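Local coordinates for probable quinone reductase Qor (NADPH:quinone reductase) (Zeta-crystallin homolog protein) (Mycobacterium tuberculosis, PDB 4RVU), which binds NADPH and probably passes its electrons to quinones as an NADPH-dependent quinone reductase, at residues D82-V87 / T111-D116; W202-R207 / F229-A234; F274-T279 / S284-E289. One frame throughout, in Å; residues are numbered along the deposited sequence.

Contact 1 of 3, residues D82-V87 / T111-D116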
ATOM      1  N   ASP A  82      28.715 -20.195 -13.097  1.00 25.12           N
ATOM      2  CA  ASP A  82      27.909 -19.320 -12.247  1.00 25.65           C
ATOM      3  C   ASP A  82      26.790 -20.042 -11.507  1.00 26.10           C
ATOM      4  O   ASP A  82      25.975 -19.404 -10.837  1.00 26.13           O
ATOM      5  CB  ASP A  82      27.292 -18.183 -13.075  1.00 25.42           C
ATOM      6  CG  ASP A  82      28.323 -17.216 -13.615  1.00 26.81           C
ATOM      7  OD1 ASP A  82      29.443 -17.167 -13.069  1.00 26.47           O
ATOM      8  OD2 ASP A  82      27.993 -16.498 -14.583  1.00 27.22           O
ATOM      9  N   THR A  83      26.731 -21.361 -11.637  1.00 24.97           N
ATOM     10  CA  THR A  83      25.691 -22.121 -10.949  1.00 25.34           C
ATOM     11  C   THR A  83      26.209 -23.465 -10.463  1.00 26.01           C
ATOM     12  O   THR A  83      27.090 -24.063 -11.081  1.00 26.10           O
ATOM     13  CB  THR A  83      24.444 -22.333 -11.838  1.00 25.06           C
ATOM     14  OG1 THR A  83      23.492 -23.158 -11.148  1.00 25.08           O
ATOM     15  CG2 THR A  83      24.821 -23.009 -13.150  1.00 24.51           C
ATOM     16  N   ALA A  84      25.652 -23.933  -9.350  1.00 25.38           N
ATOM     17  CA  ALA A  84      25.984 -25.250  -8.821  1.00 26.58           C
ATOM     18  C   ALA A  84      25.107 -26.336  -9.434  1.00 26.14           C
ATOM     19  O   ALA A  84      25.328 -27.521  -9.190  1.00 27.25           O
ATOM     20  CB  ALA A  84      25.863 -25.261  -7.308  1.00 27.55           C
ATOM     21  N   ILE A  85      24.112 -25.933 -10.223  1.00 23.87           N
ATOM     22  CA  ILE A  85      23.263 -26.881 -10.948  1.00 24.41           C
ATOM     23  C   ILE A  85      24.059 -27.585 -12.044  1.00 25.02           C
ATOM     24  O   ILE A  85      24.788 -26.934 -12.789  1.00 24.78           O
ATOM     25  CB  ILE A  85      22.068 -26.181 -11.650  1.00 24.53           C
ATOM     26  CG1 ILE A  85      21.270 -25.277 -10.702  1.00 26.18           C
ATOM     27  CG2 ILE A  85      21.171 -27.202 -12.319  1.00 24.21           C
ATOM     28  CD1 ILE A  85      21.033 -25.822  -9.359  1.00 26.05           C
ATOM     29  N   SER A  86      23.886 -28.900 -12.172  1.00 24.73           N
ATOM     30  CA  SER A  86      24.628 -29.687 -13.158  1.00 25.39           C
ATOM     31  C   SER A  86      23.695 -30.540 -14.007  1.00 26.21           C
ATOM     32  O   SER A  86      22.572 -30.835 -13.590  1.00 25.43           O
ATOM     33  CB  SER A  86      25.648 -30.583 -12.448  1.00 25.74           C
ATOM     34  OG  SER A  86      26.620 -29.807 -11.772  1.00 28.44           O
ATOM     35  N   VAL A  87      24.155 -30.926 -15.200  1.00 22.55           N
ATOM     36  CA  VAL A  87      23.398 -31.856 -16.038  1.00 22.80           C
ATOM     37  C   VAL A  87      23.007 -33.081 -15.219  1.00 22.53           C
ATOM     38  O   VAL A  87      23.820 -33.611 -14.457  1.00 22.89           O
ATOM     39  CB  VAL A  87      24.200 -32.297 -17.288  1.00 23.79           C
ATOM     40  CG1 VAL A  87      23.551 -33.494 -17.944  1.00 23.77           C
ATOM     41  CG2 VAL A  87      24.309 -31.147 -18.282  1.00 23.39           C
ATOM     42  N   THR A 111      16.219 -21.010 -10.845  1.00 16.54           N
ATOM     43  CA  THR A 111      15.904 -22.434 -10.860  1.00 16.61           C
ATOM     44  C   THR A 111      16.419 -23.042  -9.562  1.00 16.63           C
ATOM     45  O   THR A 111      17.543 -22.757  -9.142  1.00 16.65           O
ATOM     46  CB  THR A 111      16.579 -23.134 -12.053  1.00 16.69           C
ATOM     47  OG1 THR A 111      16.090 -22.570 -13.278  1.00 16.67           O
ATOM     48  CG2 THR A 111      16.276 -24.626 -12.044  1.00 16.76           C
ATOM     49  N   ALA A 112      15.613 -23.893  -8.934  1.00 16.64           N
ATOM     50  CA  ALA A 112      16.021 -24.548  -7.692  1.00 16.67           C
ATOM     51  C   ALA A 112      16.159 -26.045  -7.892  1.00 16.76           C
ATOM     52  O   ALA A 112      15.386 -26.652  -8.646  1.00 16.78           O
ATOM     53  CB  ALA A 112      15.006 -24.272  -6.587  1.00 16.60           C
ATOM     54  N   LYS A 113      17.130 -26.644  -7.207  1.00 19.21           N
ATOM     55  CA  LYS A 113      17.217 -28.101  -7.147  1.00 19.40           C
ATOM     56  C   LYS A 113      16.062 -28.634  -6.331  1.00 19.46           C
ATOM     57  O   LYS A 113      15.733 -28.078  -5.287  1.00 20.41           O
ATOM     58  CB  LYS A 113      18.535 -28.544  -6.499  1.00 20.39           C
ATOM     59  CG  LYS A 113      19.775 -28.317  -7.363  1.00 21.24           C
ATOM     60  CD  LYS A 113      21.052 -28.674  -6.596  1.00 24.14           C
ATOM     61  CE  LYS A 113      22.302 -28.442  -7.440  1.00 24.23           C
ATOM     62  NZ  LYS A 113      23.554 -28.864  -6.740  1.00 24.66           N
ATOM     63  N   VAL A 114      15.448 -29.718  -6.799  1.00 16.92           N
ATOM     64  CA  VAL A 114      14.358 -30.352  -6.079  1.00 17.22           C
ATOM     65  C   VAL A 114      14.956 -31.342  -5.078  1.00 17.97           C
ATOM     66  O   VAL A 114      15.865 -32.091  -5.423  1.00 17.17           O
ATOM     67  CB  VAL A 114      13.417 -31.084  -7.055  1.00 17.49           C
ATOM     68  CG1 VAL A 114      12.250 -31.727  -6.316  1.00 17.20           C
ATOM     69  CG2 VAL A 114      12.903 -30.098  -8.115  1.00 17.45           C
ATOM     70  N   PRO A 115      14.483 -31.311  -3.822  1.00 16.92           N
ATOM     71  CA  PRO A 115      14.957 -32.242  -2.792  1.00 16.97           C
ATOM     72  C   PRO A 115      14.646 -33.682  -3.209  1.00 17.05           C
ATOM     73  O   PRO A 115      13.674 -33.915  -3.937  1.00 17.04           O
ATOM     74  CB  PRO A 115      14.133 -31.846  -1.562  1.00 17.19           C
ATOM     75  CG  PRO A 115      13.782 -30.405  -1.792  1.00 16.83           C
ATOM     76  CD  PRO A 115      13.532 -30.324  -3.277  1.00 16.82           C
ATOM     77  N   ASP A 116      15.457 -34.635  -2.770  1.00 21.71           N
ATOM     78  CA  ASP A 116      15.288 -36.007  -3.232  1.00 20.91           C
ATOM     79  C   ASP A 116      13.979 -36.661  -2.778  1.00 21.59           C
ATOM     80  O   ASP A 116      13.543 -37.647  -3.373  1.00 22.24           O
ATOM     81  CB  ASP A 116      16.481 -36.866  -2.810  1.00 22.10           C
ATOM     82  CG  ASP A 116      17.746 -36.536  -3.583  1.00 23.84           C
ATOM     83  OD1 ASP A 116      17.644 -36.027  -4.723  1.00 23.46           O
ATOM     84  OD2 ASP A 116      18.842 -36.803  -3.045  1.00 24.57           O
TER
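Ile85 and Lys113 pass alongside one another, pointing opposite ways, the loop residue lying against the stem of the lysine. The tight part of the contact is carried by a single methyl group: CD1 of Ile85 sits 3.4 Å from CG of Lys113 and 3.5 Å from CE of Lys113, both closer than carbon atoms usually pack. Two torsions account for this. CG1 of Ile85 stands anti to its own carbonyl carbon (chi1 -51°), and the second turn (chi2 -42°) swings CD1 on toward the strand, although CB itself does not face that way. Lys113 leaves strand 111-113 toward the loop and runs extended beyond CG, which stretches its methylenes along the isoleucine. Ile85 also rests on Val91, Val71 and Leu34, so its side chain packs on strands 90-93, 67-74 and 33-38.

Farther out the fit is loose. The ammonium of Lys113 reaches the turn beside Ala84, where NZ gives a weak hydrogen bond to the carbonyl O of Ala84 at 3.3 Å; its ion pair with Asp89 is also long and weak. The turn has its own brace: OG1 of Thr83 accepts the backbone N-H of Ile85 at 3.0 Å and a fairly straight 161°, an ST turn that helps fix where Ala84 and Ile85 are presented. The chemistry is thus split along one lysine, whose aliphatic stem does the packing against the loop of the GroES-like domain while its charged end, among weak partners near solvent, probably adds little hold.

Contact 2 of 3, residues W202-R207 / F229-A234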
ATOM      1  N   TRP A 202     -20.746  -4.659   1.988  1.00 33.49           N
ATOM      2  CA  TRP A 202     -21.028  -4.372   3.388  1.00 34.37           C
ATOM      3  C   TRP A 202     -21.565  -5.585   4.131  1.00 31.93           C
ATOM      4  O   TRP A 202     -21.198  -5.823   5.280  1.00 32.57           O
ATOM      5  CB  TRP A 202     -21.977  -3.176   3.486  1.00 34.63           C
ATOM      6  CG  TRP A 202     -21.417  -2.052   2.707  1.00 36.08           C
ATOM      7  CD1 TRP A 202     -21.896  -1.531   1.535  1.00 36.74           C
ATOM      8  CD2 TRP A 202     -20.203  -1.350   2.995  1.00 38.01           C
ATOM      9  NE1 TRP A 202     -21.068  -0.517   1.100  1.00 37.78           N
ATOM     10  CE2 TRP A 202     -20.020  -0.392   1.978  1.00 38.67           C
ATOM     11  CE3 TRP A 202     -19.263  -1.426   4.033  1.00 36.64           C
ATOM     12  CZ2 TRP A 202     -18.931   0.485   1.969  1.00 38.60           C
ATOM     13  CZ3 TRP A 202     -18.187  -0.561   4.021  1.00 37.11           C
ATOM     14  CH2 TRP A 202     -18.029   0.384   2.998  1.00 37.54           C
ATOM     15  N   GLN A 203     -22.430  -6.342   3.466  1.00 42.12           N
ATOM     16  CA  GLN A 203     -22.946  -7.601   4.000  1.00 43.07           C
ATOM     17  C   GLN A 203     -21.803  -8.548   4.364  1.00 42.01           C
ATOM     18  O   GLN A 203     -21.704  -9.033   5.496  1.00 42.28           O
ATOM     19  CB  GLN A 203     -23.844  -8.275   2.961  1.00 44.68           C
ATOM     20  CG  GLN A 203     -25.230  -7.671   2.842  1.00 46.61           C
ATOM     21  CD  GLN A 203     -26.113  -8.033   4.019  1.00 49.18           C
ATOM     22  OE1 GLN A 203     -26.240  -9.209   4.375  1.00 49.59           O
ATOM     23  NE2 GLN A 203     -26.720  -7.023   4.639  1.00 48.91           N
ATOM     24  N   PHE A 204     -20.942  -8.795   3.386  1.00 26.70           N
ATOM     25  CA  PHE A 204     -19.784  -9.665   3.572  1.00 24.61           C
ATOM     26  C   PHE A 204     -18.841  -9.116   4.640  1.00 24.16           C
ATOM     27  O   PHE A 204     -18.393  -9.850   5.508  1.00 23.52           O
ATOM     28  CB  PHE A 204     -19.055  -9.836   2.245  1.00 24.55           C
ATOM     29  CG  PHE A 204     -17.849 -10.729   2.324  1.00 24.29           C
ATOM     30  CD1 PHE A 204     -17.977 -12.105   2.178  1.00 26.29           C
ATOM     31  CD2 PHE A 204     -16.583 -10.190   2.526  1.00 25.04           C
ATOM     32  CE1 PHE A 204     -16.864 -12.934   2.239  1.00 24.97           C
ATOM     33  CE2 PHE A 204     -15.462 -11.015   2.590  1.00 24.06           C
ATOM     34  CZ  PHE A 204     -15.608 -12.390   2.453  1.00 24.15           C
ATOM     35  N   ALA A 205     -18.543  -7.818   4.580  1.00 22.94           N
ATOM     36  CA  ALA A 205     -17.680  -7.210   5.588  1.00 21.35           C
ATOM     37  C   ALA A 205     -18.239  -7.393   7.001  1.00 21.61           C
ATOM     38  O   ALA A 205     -17.489  -7.617   7.948  1.00 21.75           O
ATOM     39  CB  ALA A 205     -17.430  -5.733   5.283  1.00 21.07           C
ATOM     40  N   GLY A 206     -19.555  -7.297   7.142  1.00 27.23           N
ATOM     41  CA  GLY A 206     -20.189  -7.588   8.417  1.00 27.82           C
ATOM     42  C   GLY A 206     -19.892  -8.998   8.929  1.00 27.85           C
ATOM     43  O   GLY A 206     -19.620  -9.180  10.118  1.00 28.59           O
ATOM     44  N   ARG A 207     -19.931  -9.989   8.040  1.00 34.99           N
ATOM     45  CA  ARG A 207     -19.602 -11.370   8.422  1.00 34.28           C
ATOM     46  C   ARG A 207     -18.186 -11.417   8.994  1.00 33.93           C
ATOM     47  O   ARG A 207     -17.951 -11.929  10.093  1.00 33.47           O
ATOM     48  CB  ARG A 207     -19.680 -12.304   7.214  1.00 35.80           C
ATOM     49  CG  ARG A 207     -20.775 -11.974   6.223  1.00 36.73           C
ATOM     50  CD  ARG A 207     -22.149 -12.316   6.769  1.00 36.71           C
ATOM     51  NE  ARG A 207     -22.585 -13.640   6.335  1.00 39.81           N
ATOM     52  CZ  ARG A 207     -22.325 -14.764   6.996  1.00 39.46           C
ATOM     53  NH1 ARG A 207     -21.628 -14.721   8.128  1.00 38.80           N
ATOM     54  NH2 ARG A 207     -22.757 -15.932   6.530  1.00 39.97           N
ATOM     55  N   PHE A 229     -13.086  -7.391  -4.682  1.00 19.15           N
ATOM     56  CA  PHE A 229     -12.293  -6.240  -4.231  1.00 19.66           C
ATOM     57  C   PHE A 229     -13.029  -5.335  -3.235  1.00 19.93           C
ATOM     58  O   PHE A 229     -12.491  -5.011  -2.166  1.00 19.71           O
ATOM     59  CB  PHE A 229     -11.767  -5.404  -5.403  1.00 19.31           C
ATOM     60  CG  PHE A 229     -10.843  -4.303  -4.970  1.00 19.73           C
ATOM     61  CD1 PHE A 229     -11.343  -3.044  -4.662  1.00 20.17           C
ATOM     62  CD2 PHE A 229      -9.482  -4.537  -4.826  1.00 19.90           C
ATOM     63  CE1 PHE A 229     -10.507  -2.029  -4.243  1.00 20.06           C
ATOM     64  CE2 PHE A 229      -8.629  -3.518  -4.403  1.00 20.27           C
ATOM     65  CZ  PHE A 229      -9.153  -2.259  -4.112  1.00 19.95           C
ATOM     66  N   ASP A 230     -14.242  -4.904  -3.584  1.00 24.03           N
ATOM     67  CA  ASP A 230     -14.984  -4.010  -2.700  1.00 24.11           C
ATOM     68  C   ASP A 230     -15.175  -4.622  -1.315  1.00 23.54           C
ATOM     69  O   ASP A 230     -15.032  -3.939  -0.301  1.00 22.72           O
ATOM     70  CB  ASP A 230     -16.336  -3.631  -3.314  1.00 25.14           C
ATOM     71  CG  ASP A 230     -16.186  -2.838  -4.597  1.00 25.42           C
ATOM     72  OD1 ASP A 230     -15.042  -2.477  -4.941  1.00 24.44           O
ATOM     73  OD2 ASP A 230     -17.214  -2.572  -5.263  1.00 27.09           O
ATOM     74  N   ALA A 231     -15.485  -5.918  -1.281  1.00 17.40           N
ATOM     75  CA  ALA A 231     -15.641  -6.637  -0.028  1.00 17.51           C
ATOM     76  C   ALA A 231     -14.324  -6.756   0.740  1.00 17.47           C
ATOM     77  O   ALA A 231     -14.299  -6.606   1.964  1.00 17.37           O
ATOM     78  CB  ALA A 231     -16.244  -8.007  -0.278  1.00 17.93           C
ATOM     79  N   SER A 232     -13.236  -7.045   0.026  1.00 18.11           N
ATOM     80  CA  SER A 232     -11.914  -7.107   0.647  1.00 18.24           C
ATOM     81  C   SER A 232     -11.580  -5.782   1.318  1.00 17.54           C
ATOM     82  O   SER A 232     -11.162  -5.744   2.481  1.00 17.73           O
ATOM     83  CB  SER A 232     -10.844  -7.407  -0.402  1.00 18.36           C
ATOM     84  OG  SER A 232     -11.013  -8.704  -0.946  1.00 18.99           O
ATOM     85  N   LEU A 233     -11.753  -4.703   0.573  1.00 18.06           N
ATOM     86  CA  LEU A 233     -11.441  -3.370   1.095  1.00 17.05           C
ATOM     87  C   LEU A 233     -12.276  -3.053   2.345  1.00 17.64           C
ATOM     88  O   LEU A 233     -11.767  -2.506   3.329  1.00 17.37           O
ATOM     89  CB  LEU A 233     -11.647  -2.311   0.005  1.00 17.26           C
ATOM     90  CG  LEU A 233     -11.354  -0.862   0.418  1.00 18.25           C
ATOM     91  CD1 LEU A 233      -9.904  -0.744   0.830  1.00 18.30           C
ATOM     92  CD2 LEU A 233     -11.661   0.112  -0.700  1.00 17.44           C
ATOM     93  N   ALA A 234     -13.553  -3.430   2.317  1.00 20.28           N
ATOM     94  CA  ALA A 234     -14.466  -3.174   3.439  1.00 20.37           C
ATOM     95  C   ALA A 234     -14.222  -4.050   4.672  1.00 21.19           C
ATOM     96  O   ALA A 234     -14.784  -3.787   5.741  1.00 20.73           O
ATOM     97  CB  ALA A 234     -15.915  -3.307   2.979  1.00 20.88           C
TER
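A chi1 of -179° sets the Phe204 ring opposite its backbone N and sends it out beside helix 229-234, whereas Trp202 has CG anti to the carbonyl carbon (chi1 -53°) and folds its indole back toward that helix from a CB that points away from it. Between the two aromatic groups Ala205 faces the partner helix directly, and the answering surface is made of two alanines one turn apart.

CD2 of Phe204 meets CB of Ala231 at 3.6 Å, the methyl approaching the ring obliquely. One turn on, CB of Ala234 is shared: it lies 3.7 Å from CB of Ala205 and also 3.7 Å from CZ3 of Trp202, the six-membered part of the indole reaching it obliquely as well. CB of Ala205 in addition packs 3.3 Å from the carbonyl O of Ala234, an oxygen that is hydrogen-bonded by Arg209 farther along helix 201-212. No hydrogen bond joins the two segments themselves.

Small side chains let the backbones come close. The CA atoms of Ala205 and Ala234 are 5.6 Å apart, and the axes of the two short helical segments approach to 8.3 Å at a crossing angle of -42°. Pro198 touches both Phe204 and Ala231, and Phe204 lies about 6 Å, side chain to side chain, from Tyr197, a residue that binds NADPH. Alanine-lined packing of two helices here joins consecutive connections, from strand 193-195 to 217-222 and on to 240-244, of the six-stranded parallel sheet in the Rossmann-type domain of the zinc-binding dehydrogenase family.

Contact 3 of 3, residues F274-T279 / S284-E289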
ATOM      1  N   PHE A 274       7.733 -11.198 -10.026  1.00 19.43           N
ATOM      2  CA  PHE A 274       8.938 -10.611 -10.607  1.00 20.25           C
ATOM      3  C   PHE A 274       9.718  -9.736  -9.611  1.00 19.68           C
ATOM      4  O   PHE A 274      10.952  -9.799  -9.550  1.00 19.61           O
ATOM      5  CB  PHE A 274       8.573  -9.814 -11.862  1.00 20.45           C
ATOM      6  CG  PHE A 274       9.743  -9.131 -12.501  1.00 21.47           C
ATOM      7  CD1 PHE A 274      10.617  -9.838 -13.313  1.00 23.22           C
ATOM      8  CD2 PHE A 274       9.976  -7.775 -12.290  1.00 22.77           C
ATOM      9  CE1 PHE A 274      11.705  -9.209 -13.907  1.00 23.12           C
ATOM     10  CE2 PHE A 274      11.061  -7.141 -12.880  1.00 23.49           C
ATOM     11  CZ  PHE A 274      11.926  -7.861 -13.692  1.00 24.25           C
ATOM     12  N   HIS A 275       9.008  -8.950  -8.804  1.00 17.43           N
ATOM     13  CA  HIS A 275       9.673  -8.019  -7.890  1.00 17.76           C
ATOM     14  C   HIS A 275      10.074  -8.666  -6.568  1.00 17.90           C
ATOM     15  O   HIS A 275      10.593  -7.994  -5.682  1.00 17.08           O
ATOM     16  CB  HIS A 275       8.804  -6.777  -7.626  1.00 17.93           C
ATOM     17  CG  HIS A 275       8.471  -5.997  -8.859  1.00 16.92           C
ATOM     18  ND1 HIS A 275       7.180  -5.856  -9.322  1.00 17.17           N
ATOM     19  CD2 HIS A 275       9.259  -5.321  -9.730  1.00 19.22           C
ATOM     20  CE1 HIS A 275       7.186  -5.123 -10.421  1.00 17.93           C
ATOM     21  NE2 HIS A 275       8.437  -4.785 -10.690  1.00 18.63           N
ATOM     22  N   PHE A 276       9.841  -9.971  -6.432  1.00 15.70           N
ATOM     23  CA  PHE A 276      10.259 -10.682  -5.229  1.00 15.72           C
ATOM     24  C   PHE A 276      11.208 -11.836  -5.554  1.00 15.81           C
ATOM     25  O   PHE A 276      11.533 -12.640  -4.690  1.00 15.84           O
ATOM     26  CB  PHE A 276       9.043 -11.165  -4.424  1.00 15.70           C
ATOM     27  CG  PHE A 276       8.107 -10.055  -4.045  1.00 15.84           C
ATOM     28  CD1 PHE A 276       8.183  -9.468  -2.786  1.00 16.00           C
ATOM     29  CD2 PHE A 276       7.184  -9.559  -4.965  1.00 15.59           C
ATOM     30  CE1 PHE A 276       7.331  -8.414  -2.439  1.00 15.49           C
ATOM     31  CE2 PHE A 276       6.341  -8.503  -4.633  1.00 15.51           C
ATOM     32  CZ  PHE A 276       6.407  -7.938  -3.358  1.00 16.02           C
ATOM     33  N   THR A 277      11.665 -11.875  -6.801  1.00 15.85           N
ATOM     34  CA  THR A 277      12.716 -12.800  -7.243  1.00 15.93           C
ATOM     35  C   THR A 277      13.748 -12.018  -8.049  1.00 15.95           C
ATOM     36  O   THR A 277      14.115 -12.397  -9.178  1.00 16.26           O
ATOM     37  CB  THR A 277      12.133 -13.946  -8.095  1.00 15.99           C
ATOM     38  OG1 THR A 277      11.302 -13.394  -9.122  1.00 16.02           O
ATOM     39  CG2 THR A 277      11.291 -14.878  -7.250  1.00 16.31           C
ATOM     40  N   ARG A 278      14.228 -10.921  -7.461  1.00 21.82           N
ATOM     41  CA  ARG A 278      15.059  -9.958  -8.182  1.00 22.48           C
ATOM     42  C   ARG A 278      16.514 -10.381  -8.337  1.00 22.95           C
ATOM     43  O   ARG A 278      17.229  -9.835  -9.171  1.00 22.89           O
ATOM     44  CB  ARG A 278      14.993  -8.582  -7.514  1.00 22.43           C
ATOM     45  CG  ARG A 278      13.580  -8.021  -7.449  1.00 22.59           C
ATOM     46  CD  ARG A 278      13.434  -6.900  -6.395  1.00 23.96           C
ATOM     47  NE  ARG A 278      14.323  -5.750  -6.579  1.00 27.00           N
ATOM     48  CZ  ARG A 278      14.392  -4.997  -7.677  1.00 28.01           C
ATOM     49  NH1 ARG A 278      13.646  -5.281  -8.743  1.00 29.52           N
ATOM     50  NH2 ARG A 278      15.227  -3.962  -7.721  1.00 24.42           N
ATOM     51  N   THR A 279      16.957 -11.328  -7.517  1.00 19.35           N
ATOM     52  CA  THR A 279      18.314 -11.852  -7.608  1.00 19.12           C
ATOM     53  C   THR A 279      18.255 -13.353  -7.378  1.00 18.84           C
ATOM     54  O   THR A 279      17.256 -13.864  -6.859  1.00 18.42           O
ATOM     55  CB  THR A 279      19.245 -11.235  -6.547  1.00 20.41           C
ATOM     56  OG1 THR A 279      18.747 -11.524  -5.237  1.00 20.00           O
ATOM     57  CG2 THR A 279      19.362  -9.716  -6.724  1.00 18.52           C
ATOM     58  N   SER A 284      16.641 -17.921  -4.128  1.00 19.32           N
ATOM     59  CA  SER A 284      17.102 -19.103  -3.405  1.00 19.78           C
ATOM     60  C   SER A 284      16.617 -19.110  -1.969  1.00 19.37           C
ATOM     61  O   SER A 284      16.338 -20.166  -1.412  1.00 19.54           O
ATOM     62  CB  SER A 284      18.626 -19.220  -3.451  1.00 20.18           C
ATOM     63  OG  SER A 284      19.062 -19.636  -4.732  1.00 20.12           O
ATOM     64  N   TRP A 285      16.532 -17.928  -1.372  1.00 20.89           N
ATOM     65  CA  TRP A 285      16.046 -17.788  -0.009  1.00 20.48           C
ATOM     66  C   TRP A 285      14.592 -18.219   0.103  1.00 20.76           C
ATOM     67  O   TRP A 285      14.245 -19.032   0.966  1.00 20.39           O
ATOM     68  CB  TRP A 285      16.233 -16.341   0.468  1.00 20.88           C
ATOM     69  CG  TRP A 285      15.432 -15.999   1.687  1.00 22.00           C
ATOM     70  CD1 TRP A 285      15.491 -16.613   2.905  1.00 22.66           C
ATOM     71  CD2 TRP A 285      14.457 -14.951   1.810  1.00 21.75           C
ATOM     72  NE1 TRP A 285      14.608 -16.019   3.772  1.00 21.61           N
ATOM     73  CE2 TRP A 285      13.967 -14.994   3.128  1.00 22.04           C
ATOM     74  CE3 TRP A 285      13.959 -13.984   0.933  1.00 21.60           C
ATOM     75  CZ2 TRP A 285      12.988 -14.099   3.591  1.00 21.63           C
ATOM     76  CZ3 TRP A 285      12.994 -13.099   1.392  1.00 21.39           C
ATOM     77  CH2 TRP A 285      12.517 -13.165   2.708  1.00 22.02           C
ATOM     78  N   ARG A 286      13.740 -17.686  -0.773  1.00 16.28           N
ATOM     79  CA  ARG A 286      12.327 -18.058  -0.775  1.00 16.08           C
ATOM     80  C   ARG A 286      12.103 -19.537  -1.108  1.00 16.41           C
ATOM     81  O   ARG A 286      11.266 -20.205  -0.491  1.00 16.33           O
ATOM     82  CB  ARG A 286      11.539 -17.174  -1.750  1.00 16.03           C
ATOM     83  CG  ARG A 286      11.678 -15.670  -1.475  1.00 15.97           C
ATOM     84  CD  ARG A 286      10.568 -14.867  -2.146  1.00 15.89           C
ATOM     85  NE  ARG A 286      10.828 -13.428  -2.062  1.00 15.82           N
ATOM     86  CZ  ARG A 286      10.462 -12.648  -1.051  1.00 16.16           C
ATOM     87  NH1 ARG A 286      10.752 -11.349  -1.077  1.00 15.70           N
ATOM     88  NH2 ARG A 286       9.805 -13.152  -0.017  1.00 15.75           N
ATOM     89  N   ALA A 287      12.837 -20.044  -2.092  1.00 16.90           N
ATOM     90  CA  ALA A 287      12.696 -21.446  -2.489  1.00 16.51           C
ATOM     91  C   ALA A 287      13.086 -22.370  -1.334  1.00 17.36           C
ATOM     92  O   ALA A 287      12.412 -23.365  -1.062  1.00 17.56           O
ATOM     93  CB  ALA A 287      13.533 -21.735  -3.721  1.00 16.48           C
ATOM     94  N   ALA A 288      14.169 -22.031  -0.649  1.00 19.40           N
ATOM     95  CA  ALA A 288      14.608 -22.810   0.513  1.00 19.26           C
ATOM     96  C   ALA A 288      13.592 -22.791   1.658  1.00 19.47           C
ATOM     97  O   ALA A 288      13.314 -23.838   2.255  1.00 19.39           O
ATOM     98  CB  ALA A 288      15.977 -22.333   0.992  1.00 20.88           C
ATOM     99  N   GLU A 289      13.037 -21.620   1.980  1.00 21.85           N
ATOM    100  CA  GLU A 289      12.004 -21.556   3.015  1.00 21.80           C
ATOM    101  C   GLU A 289      10.763 -22.351   2.597  1.00 22.22           C
ATOM    102  O   GLU A 289      10.120 -22.991   3.431  1.00 21.53           O
ATOM    103  CB  GLU A 289      11.646 -20.104   3.388  1.00 21.64           C
ATOM    104  CG  GLU A 289      12.828 -19.276   3.907  1.00 22.65           C
ATOM    105  CD  GLU A 289      12.429 -18.200   4.929  1.00 23.99           C
ATOM    106  OE1 GLU A 289      11.262 -17.737   4.921  1.00 23.21           O
ATOM    107  OE2 GLU A 289      13.296 -17.808   5.745  1.00 25.57           O
TER
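Arg286 reaches from its helix to the backbone of Phe276, where its NE donates to the carbonyl O of Phe276 at 2.8 Å. The N-H...O angle is 151°, and the donor arrives in the carbonyl plane on a lone pair, while the oxygen sits slightly out of the guanidinium plane. NH1 of Arg286 comes to the edge of the phenyl ring, 3.6 Å from CD1 of Phe276, with the two flat groups turned 72° apart. The arginine chain is extended from CG to NE (chi2 -162°), which carries NE out to the Phe276 carbonyl.

The second shell fixes the guanidinium from several directions. Glu282 forms a salt bridge with NH1, His134 and Ser139 hydrogen-bond to NH2, and, within the same helical segment, Trp285 sets CZ3 over one guanidinium face, toward its rim. This buried charge therefore has an anionic partner besides its neutral ones. The Phe276 ring stacks with Tyr135, an NADPH-binding residue, and the Phe276 side chain is about 6 Å from the bound NADPH.

The contact thereby ties the loop after strand 267-269 to helix 280-295, with helix 120-140 packed against both and Arg239 of the second subunit touching Phe276 and Arg286.

How the contacts relate
Contact 1 lies at the surface, whereas contacts 2 and 3 are buried. Contact 2 is made by apolar side chains, with no hydrogen bond across it, and joins two helices of the nucleotide-binding domain; contact 3 instead buries a charged arginine held by a backbone oxygen, and contact 1 mixes a tight methyl packing with a weak polar end. No element is shared by any two contacts, but contacts 1 and 3 touch: CB of Ala112 meets CB of Ala287 at 4.1 Å, setting strand 111-113 against helix 280-295. Contact 2 stands apart, its centre about 44 Å from that of contact 1, on the opposite side of the chain's centre, and about 32 Å from that of contact 3.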